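Local coordinates for protein catalase (Corynebacterium glutamicum, PDB 4B7H) that breaks down hydrogen peroxide into water and oxygen at a haem iron, binds NADPH and is inhibited by nitric oxide, at residues 8-13 / 312-317; 72-77 / 257-262. One frame throughout, in Å; residues are numbered along the deposited sequence.

Interaction 1. Residues 8-13 / 312-317; sequences QIVDRG and LNRNPR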
loop_
_atom_site.group_PDB
_atom_site.type_symbol
_atom_site.label_atom_id
_atom_site.label_comp_id
_atom_site.label_asym_id
_atom_site.label_seq_id
_atom_site.Cartn_x
_atom_site.Cartn_y
_atom_site.Cartn_z
ATOM N N GLN A 8 -26.687 17.133 1.060
ATOM C CA GLN A 8 -26.480 16.208 -0.053
ATOM C C GLN A 8 -25.120 15.534 0.055
ATOM O O GLN A 8 -25.015 14.306 0.011
ATOM C CB GLN A 8 -26.588 16.964 -1.389
ATOM C CG GLN A 8 -25.775 18.278 -1.450
ATOM C CD GLN A 8 -25.930 19.025 -2.763
ATOM O OE1 GLN A 8 -26.145 20.238 -2.777
ATOM N NE2 GLN A 8 -25.811 18.310 -3.872
ATOM N N ILE A 9 -24.087 16.348 0.226
ATOM C CA ILE A 9 -22.718 15.862 0.264
ATOM C C ILE A 9 -22.470 15.004 1.508
ATOM O O ILE A 9 -21.945 13.883 1.413
ATOM C CB ILE A 9 -21.717 17.038 0.245
ATOM C CG1 ILE A 9 -21.931 17.914 -0.994
ATOM C CG2 ILE A 9 -20.285 16.532 0.320
ATOM C CD1 ILE A 9 -21.916 17.152 -2.265
ATOM N N VAL A 10 -22.849 15.515 2.679
ATOM C CA VAL A 10 -22.498 14.820 3.920
ATOM C C VAL A 10 -23.306 13.550 4.181
ATOM O O VAL A 10 -22.918 12.738 5.018
ATOM C CB VAL A 10 -22.528 15.740 5.167
ATOM C CG1 VAL A 10 -21.578 16.921 4.989
ATOM C CG2 VAL A 10 -23.942 16.222 5.462
ATOM N N ASP A 11 -24.410 13.366 3.461
ATOM C CA ASP A 11 -25.187 12.145 3.605
ATOM C C ASP A 11 -24.659 11.004 2.722
ATOM O O ASP A 11 -25.014 9.844 2.943
ATOM C CB ASP A 11 -26.669 12.401 3.322
ATOM C CG ASP A 11 -27.369 13.129 4.462
ATOM O OD1 ASP A 11 -26.773 13.279 5.552
ATOM O OD2 ASP A 11 -28.531 13.534 4.267
ATOM N N ARG A 12 -23.792 11.318 1.754
ATOM C CA ARG A 12 -23.238 10.287 0.860
ATOM C C ARG A 12 -22.456 9.231 1.636
ATOM O O ARG A 12 -21.546 9.566 2.402
ATOM C CB ARG A 12 -22.284 10.893 -0.174
ATOM C CG ARG A 12 -22.866 11.864 -1.183
ATOM C CD ARG A 12 -21.695 12.607 -1.838
ATOM N NE ARG A 12 -22.087 13.452 -2.958
ATOM C CZ ARG A 12 -21.224 14.143 -3.695
ATOM N NH1 ARG A 12 -19.930 14.097 -3.412
ATOM N NH2 ARG A 12 -21.653 14.882 -4.704
ATOM N N GLY A 13 -22.789 7.961 1.427
ATOM C CA GLY A 13 -22.028 6.866 2.013
ATOM C C GLY A 13 -22.449 6.434 3.409
ATOM O O GLY A 13 -21.920 5.461 3.945
ATOM N N LEU A 312 -20.498 28.307 8.236
ATOM C CA LEU A 312 -20.317 26.894 8.556
ATOM C C LEU A 312 -21.514 26.458 9.390
ATOM O O LEU A 312 -21.675 26.906 10.536
ATOM C CB LEU A 312 -19.015 26.658 9.323
ATOM C CG LEU A 312 -17.748 27.191 8.647
ATOM C CD1 LEU A 312 -16.508 26.871 9.483
ATOM C CD2 LEU A 312 -17.612 26.635 7.235
ATOM N N ASN A 313 -22.358 25.602 8.816
ATOM C CA ASN A 313 -23.597 25.218 9.491
ATOM C C ASN A 313 -23.860 23.715 9.593
ATOM O O ASN A 313 -24.969 23.304 9.924
ATOM C CB ASN A 313 -24.808 25.932 8.861
ATOM C CG ASN A 313 -25.034 25.542 7.404
ATOM O OD1 ASN A 313 -24.353 24.661 6.861
ATOM N ND2 ASN A 313 -26.001 26.196 6.764
ATOM N N ARG A 314 -22.847 22.895 9.328
ATOM C CA ARG A 314 -23.030 21.453 9.395
ATOM C C ARG A 314 -21.757 20.774 9.872
ATOM O O ARG A 314 -20.697 20.924 9.259
ATOM C CB ARG A 314 -23.443 20.918 8.018
ATOM C CG ARG A 314 -23.424 19.381 7.891
ATOM C CD ARG A 314 -24.531 18.700 8.714
ATOM N NE ARG A 314 -25.847 19.121 8.244
ATOM C CZ ARG A 314 -26.710 19.848 8.949
ATOM N NH1 ARG A 314 -26.427 20.204 10.197
ATOM N NH2 ARG A 314 -27.870 20.201 8.407
ATOM N N ASN A 315 -21.860 20.028 10.967
ATOM C CA ASN A 315 -20.758 19.200 11.429
ATOM C C ASN A 315 -20.657 17.962 10.541
ATOM O O ASN A 315 -21.660 17.526 9.963
ATOM C CB ASN A 315 -20.983 18.763 12.880
ATOM C CG ASN A 315 -20.581 19.827 13.891
ATOM O OD1 ASN A 315 -21.238 20.009 14.924
ATOM N ND2 ASN A 315 -19.493 20.523 13.607
ATOM N N PRO A 316 -19.451 17.382 10.426
ATOM C CA PRO A 316 -19.383 16.109 9.694
ATOM C C PRO A 316 -20.247 15.022 10.353
ATOM O O PRO A 316 -20.491 15.074 11.564
ATOM C CB PRO A 316 -17.901 15.722 9.800
ATOM C CG PRO A 316 -17.388 16.452 10.999
ATOM C CD PRO A 316 -18.172 17.734 11.068
ATOM N N ARG A 317 -20.699 14.055 9.561
ATOM C CA ARG A 317 -21.376 12.876 10.098
ATOM C C ARG A 317 -20.366 11.894 10.689
ATOM O O ARG A 317 -20.643 11.248 11.696
ATOM C CB ARG A 317 -22.167 12.157 9.005
ATOM C CG ARG A 317 -23.078 13.028 8.168
ATOM C CD ARG A 317 -24.296 13.477 8.924
ATOM N NE ARG A 317 -25.318 14.020 8.027
ATOM C CZ ARG A 317 -26.167 14.982 8.369
ATOM N NH1 ARG A 317 -26.108 15.515 9.583
ATOM N NH2 ARG A 317 -27.066 15.419 7.498
#

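Interaction 2. Residues 72-77 / 257-262; sequences KGHGAF and EDLYNA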
loop_
_atom_site.group_PDB
_atom_site.type_symbol
_atom_site.label_atom_id
_atom_site.label_comp_id
_atom_site.label_asym_id
_atom_site.label_seq_id
_atom_site.Cartn_x
_atom_site.Cartn_y
_atom_site.Cartn_z
ATOM N N LYS A 72 -2.750 17.529 12.068
ATOM C CA LYS A 72 -3.752 17.758 13.118
ATOM C C LYS A 72 -4.780 18.789 12.674
ATOM O O LYS A 72 -4.476 19.980 12.593
ATOM C CB LYS A 72 -3.093 18.255 14.411
ATOM C CG LYS A 72 -4.095 18.469 15.560
ATOM C CD LYS A 72 -4.500 17.120 16.174
ATOM C CE LYS A 72 -5.700 17.198 17.137
ATOM N NZ LYS A 72 -5.489 18.183 18.245
ATOM N N GLY A 73 -5.998 18.354 12.394
ATOM C CA GLY A 73 -7.016 19.282 11.947
ATOM C C GLY A 73 -8.422 18.768 12.142
ATOM O O GLY A 73 -8.630 17.671 12.671
ATOM N N HIS A 74 -9.389 19.562 11.694
ATOM C CA HIS A 74 -10.797 19.291 11.944
ATOM C C HIS A 74 -11.573 20.180 11.005
ATOM O O HIS A 74 -11.020 21.128 10.437
ATOM C CB HIS A 74 -11.153 19.639 13.389
ATOM C CG HIS A 74 -10.711 21.010 13.783
ATOM N ND1 HIS A 74 -9.436 21.273 14.237
ATOM C CD2 HIS A 74 -11.351 22.203 13.742
ATOM C CE1 HIS A 74 -9.317 22.566 14.484
ATOM N NE2 HIS A 74 -10.459 23.156 14.175
ATOM N N GLY A 75 -12.855 19.905 10.825
ATOM C CA GLY A 75 -13.576 20.687 9.848
ATOM C C GLY A 75 -15.080 20.647 9.945
ATOM O O GLY A 75 -15.653 20.173 10.928
ATOM N N ALA A 76 -15.718 21.151 8.898
ATOM C CA ALA A 76 -17.159 21.327 8.880
ATOM C C ALA A 76 -17.608 21.589 7.464
ATOM O O ALA A 76 -16.796 21.657 6.542
ATOM C CB ALA A 76 -17.560 22.488 9.780
ATOM N N PHE A 77 -18.915 21.739 7.300
ATOM C CA PHE A 77 -19.502 21.962 5.994
ATOM C C PHE A 77 -20.426 23.157 6.089
ATOM O O PHE A 77 -20.816 23.565 7.183
ATOM C CB PHE A 77 -20.243 20.702 5.519
ATOM C CG PHE A 77 -19.333 19.532 5.304
ATOM C CD1 PHE A 77 -18.928 18.747 6.375
ATOM C CD2 PHE A 77 -18.859 19.230 4.034
ATOM C CE1 PHE A 77 -18.068 17.668 6.179
ATOM C CE2 PHE A 77 -17.998 18.164 3.826
ATOM C CZ PHE A 77 -17.603 17.375 4.906
ATOM N N GLU A 257 -12.866 20.897 19.394
ATOM C CA GLU A 257 -14.048 20.851 20.240
ATOM C C GLU A 257 -14.846 22.148 20.132
ATOM O O GLU A 257 -16.078 22.121 20.097
ATOM C CB GLU A 257 -13.646 20.567 21.689
ATOM C CG GLU A 257 -14.826 20.376 22.629
ATOM C CD GLU A 257 -14.492 19.514 23.834
ATOM O OE1 GLU A 257 -13.296 19.229 24.071
ATOM O OE2 GLU A 257 -15.433 19.108 24.543
ATOM N N ASP A 258 -14.149 23.280 20.081
ATOM C CA ASP A 258 -14.842 24.559 19.953
ATOM C C ASP A 258 -15.699 24.633 18.693
ATOM O O ASP A 258 -16.844 25.099 18.740
ATOM C CB ASP A 258 -13.849 25.717 19.958
ATOM C CG ASP A 258 -14.491 27.026 19.549
ATOM O OD1 ASP A 258 -15.031 27.728 20.435
ATOM O OD2 ASP A 258 -14.473 27.348 18.339
ATOM N N LEU A 259 -15.150 24.193 17.564
ATOM C CA LEU A 259 -15.894 24.295 16.311
ATOM C C LEU A 259 -17.102 23.346 16.312
ATOM O O LEU A 259 -18.203 23.741 15.892
ATOM C CB LEU A 259 -14.988 24.062 15.091
ATOM C CG LEU A 259 -15.692 24.166 13.732
ATOM C CD1 LEU A 259 -16.215 25.581 13.488
ATOM C CD2 LEU A 259 -14.769 23.734 12.610
ATOM N N TYR A 260 -16.904 22.119 16.803
ATOM C CA TYR A 260 -17.989 21.148 16.914
ATOM C C TYR A 260 -19.119 21.724 17.765
ATOM O O TYR A 260 -20.286 21.698 17.375
ATOM C CB TYR A 260 -17.484 19.823 17.519
ATOM C CG TYR A 260 -18.607 18.947 18.076
ATOM C CD1 TYR A 260 -19.380 18.165 17.235
ATOM C CD2 TYR A 260 -18.895 18.921 19.439
ATOM C CE1 TYR A 260 -20.413 17.363 17.722
ATOM C CE2 TYR A 260 -19.923 18.138 19.942
ATOM C CZ TYR A 260 -20.678 17.357 19.077
ATOM O OH TYR A 260 -21.699 16.576 19.573
ATOM N N ASN A 261 -18.758 22.231 18.937
ATOM C CA ASN A 261 -19.742 22.774 19.865
ATOM C C ASN A 261 -20.469 23.994 19.299
ATOM O O ASN A 261 -21.683 24.119 19.453
ATOM C CB ASN A 261 -19.083 23.133 21.199
ATOM C CG ASN A 261 -18.770 21.916 22.054
ATOM O OD1 ASN A 261 -19.393 20.866 21.916
ATOM N ND2 ASN A 261 -17.813 22.063 22.962
ATOM N N ALA A 262 -19.735 24.888 18.638
ATOM C CA ALA A 262 -20.342 26.094 18.077
ATOM C C ALA A 262 -21.430 25.714 17.082
ATOM O O ALA A 262 -22.548 26.243 17.111
ATOM C CB ALA A 262 -19.296 26.960 17.405
#

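Interaction 1. Residues 8-13 / 312-317
R314 is the first residue here to meet the N-terminal helix: its CG lies 4.0 Å from CG2 of V10. It sits in a classic beta bulge, where N313 and R314 together face F77 of the neighbouring strand, near the end of strand 305-314 in the catalase beta-barrel. With CG anti to the backbone N (chi1 170°) and the chain bent twice beyond it, R314 offers V10 its aliphatic part, while the guanidinium is held by D7 through NE and by the carbonyl of E2 through NH2. N315 and P316 then carry the backbone round with their CB atoms facing away from the helix, and the second grip comes at R317. Its CG passes 3.2 Å from the V10 carbonyl O, which also accepts a hydrogen bond from Q322. The bend at chi2 (-73°) then brings the guanidinium over V10, whose CG2 lies against one face, 3.6 Å from NE. F389 of the second subunit also packs on R317. Nearly coplanar with the D11 carboxylate, the guanidinium grips it in a salt bridge with its NE/NH2 side: a single oxygen, D11 OD1, takes both N-H groups, 3.0 Å from R317 NE and 2.9 Å from R317 NH2.

Interaction 2. Residues 72-77 / 257-262
L259 reaches down from helix 254-264 to strand 73-82 and does almost all of the touching with one methyl, CD2. With CG anti to its backbone N (chi1 -179°), the leucine stands away from the helix and sets CD2 between H74 and A76, the two residues whose CB atoms point at the helix. The methyl meets the imidazole at its edge, in the ring plane, with L259 CD2 3.9 Å from H74 CD2. On the A76 side, CB of that alanine is 4.2 Å from L259 CD2, and the carbonyl O of G75 is 4.0 Å from the same methyl. No hydrogen bond crosses here, so this is van der Waals packing, widened by F107 against L259 and I263 against A76. The polar end of H74 is held elsewhere, its NE2 hydrogen-bonded to OG of S203. Helix 254-264 lies along the face of strand 73-82, part of the catalase beta-barrel sheet, that carries H74 and A76: the axes of 73-77 and 257-262 run almost parallel, 18° apart, and approach to 8.7 Å. G75, between those two residues, lies near a bound haem. Away from L259 the helix is looser: E257, D258 and Y260 are partly exposed and find their partners elsewhere. There D258 forms a salt bridge with R204, E257 is hydrogen-bonded to N251 and packs on L170 of the third subunit, and the Y260 hydroxyl bonds to NZ of K167 of that same subunit.

How the interactions relate
The two contacts are centred 13 Å apart, on the same side of the chain's centre, and meet through one sheet in which strands 73-82 and 305-314 are antiparallel neighbours. Along the chain they are nested: 8-13 comes first, then 72-77 and 257-262, and 312-317 closes the outer loop. F77 is where the two meet. Its backbone is probably hydrogen-bonded to the other strand twice, from F77 N to R314 O (2.8 Å) and from N313 N to F77 O (3.0 Å), while its ring packs against V10. Helix 7-11 thus packs at the end of strand 305-314 and the turn after it, and helix 254-264 along strand 73-82. Both contacts touch the third subunit, and 8-13/312-317 also meets the second.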